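Local coordinates for protein putative fructose-bisphosphate aldolase (Coccidioides immitis, PDB 3PM6) that is a putative class II fructose-bisphosphate aldolase, a zinc-containing member of the TIM-barrel proteins, at residues Q212-N215 against E216-E220. Sequence-based numbering, arbitrary orientation.
Sequences QRIN and EAVGE
E216 N donates to Q212 O (2.7 Å), the first of four successive i to i+4 backbone hydrogen bonds that carry the chain into G219; Q212 to V218 lie in helix 208-218. A217 N follows to R213 O, V218 N to I214 O (3.0 Å) and G219 N to N215 O. The last is short at 2.6 Å but the most bent of the four, with an N-H...O angle of 137°.

Apolar contact runs along the buried side of the helix. I214 CG2 lies 4.2 Å from V218 CG2, one turn on, and the same V218 methyl rests 3.4 Å from I214 O. Helix 174-181 packs against this side, with S177 touching I214 and V181 touching V218.

Among the polar side chains, N215 has CG anti to its own N (chi1 -176°), which carries OD1 forward to 3.5 Å from G219 CA. This oxygen also accepts a weak hydrogen bond from R23. On the solvent side, the bent side chains of Q212 and E216 converge, their amide and carboxylate planes 56° apart.

Within the beta-alpha-beta unit linking strands 187-188 and 223-226 of the barrel, main-chain bonding thus supplies the main grip, while I214 and V218 give the helix the buried apolar side that meets helix 174-181 and N215 brings a polar group beside G219.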
loop_
_atom_site.group_PDB
_atom_site.type_symbol
_atom_site.label_atom_id
_atom_site.label_comp_id
_atom_site.label_asym_id
_atom_site.label_seq_id
_atom_site.Cartn_x
_atom_site.Cartn_y
_atom_site.Cartn_z
ATOM N N GLN A 212 -3.696 29.387 -24.086
ATOM C CA GLN A 212 -2.462 29.969 -24.690
ATOM C C GLN A 212 -2.163 31.342 -24.071
ATOM O O GLN A 212 -1.019 31.608 -23.735
ATOM C CB GLN A 212 -2.465 29.954 -26.248
ATOM C CG GLN A 212 -1.174 30.510 -27.029
ATOM C CD GLN A 212 0.256 29.957 -26.592
ATOM O OE1 GLN A 212 1.096 30.725 -26.136
ATOM N NE2 GLN A 212 0.520 28.690 -26.780
ATOM N N ARG A 213 -3.196 32.158 -23.846
ATOM C CA ARG A 213 -3.052 33.472 -23.177
ATOM C C ARG A 213 -2.379 33.343 -21.807
ATOM O O ARG A 213 -1.487 34.126 -21.465
ATOM C CB ARG A 213 -4.420 34.181 -23.016
ATOM C CG ARG A 213 -4.771 35.098 -24.152
ATOM C CD ARG A 213 -6.164 35.670 -24.055
ATOM N NE ARG A 213 -6.757 35.619 -25.385
ATOM C CZ ARG A 213 -7.890 34.993 -25.682
ATOM N NH1 ARG A 213 -8.590 34.418 -24.708
ATOM N NH2 ARG A 213 -8.337 34.986 -26.943
ATOM N N ILE A 214 -2.811 32.343 -21.046
ATOM C CA ILE A 214 -2.165 31.971 -19.781
ATOM C C ILE A 214 -0.715 31.558 -19.980
ATOM O O ILE A 214 0.189 32.050 -19.303
ATOM C CB ILE A 214 -2.972 30.855 -19.070
ATOM C CG1 ILE A 214 -4.392 31.361 -18.756
ATOM C CG2 ILE A 214 -2.221 30.316 -17.807
ATOM C CD1 ILE A 214 -5.362 30.282 -18.465
ATOM N N ASN A 215 -0.492 30.668 -20.935
ATOM C CA ASN A 215 0.824 30.156 -21.200
ATOM C C ASN A 215 1.765 31.299 -21.584
ATOM O O ASN A 215 2.890 31.427 -21.063
ATOM C CB ASN A 215 0.722 29.148 -22.320
ATOM C CG ASN A 215 2.016 28.489 -22.606
ATOM O OD1 ASN A 215 2.771 28.204 -21.697
ATOM N ND2 ASN A 215 2.293 28.246 -23.872
ATOM N N GLU A 216 1.278 32.159 -22.469
ATOM C CA GLU A 216 2.058 33.295 -22.949
ATOM C C GLU A 216 2.434 34.219 -21.786
ATOM O O GLU A 216 3.551 34.721 -21.726
ATOM C CB GLU A 216 1.248 34.036 -24.010
ATOM C CG GLU A 216 2.027 35.041 -24.790
ATOM C CD GLU A 216 2.933 34.388 -25.793
ATOM O OE1 GLU A 216 2.676 33.210 -26.128
ATOM O OE2 GLU A 216 3.904 35.040 -26.223
ATOM N N ALA A 217 1.515 34.426 -20.838
ATOM C CA ALA A 217 1.802 35.351 -19.738
ATOM C C ALA A 217 2.747 34.762 -18.704
ATOM O O ALA A 217 3.604 35.459 -18.209
ATOM C CB ALA A 217 0.517 35.860 -19.072
ATOM N N VAL A 218 2.603 33.485 -18.366
ATOM C CA VAL A 218 3.383 32.943 -17.241
ATOM C C VAL A 218 4.163 31.675 -17.557
ATOM O O VAL A 218 4.968 31.230 -16.744
ATOM C CB VAL A 218 2.505 32.652 -16.006
ATOM C CG1 VAL A 218 1.737 33.887 -15.584
ATOM C CG2 VAL A 218 1.565 31.504 -16.293
ATOM N N GLY A 219 3.912 31.093 -18.730
ATOM C CA GLY A 219 4.473 29.812 -19.111
ATOM C C GLY A 219 5.960 29.659 -18.912
ATOM O O GLY A 219 6.427 28.566 -18.624
ATOM N N GLU A 220 6.715 30.742 -19.059
ATOM C CA GLU A 220 8.169 30.669 -18.896
ATOM C C GLU A 220 8.600 30.659 -17.423
ATOM O O GLU A 220 9.750 30.336 -17.113
ATOM C CB GLU A 220 8.854 31.799 -19.681
ATOM C CG GLU A 220 8.434 31.821 -21.159
ATOM C CD GLU A 220 9.281 32.740 -22.035
ATOM O OE1 GLU A 220 9.719 33.823 -21.557
ATOM O OE2 GLU A 220 9.490 32.376 -23.219
#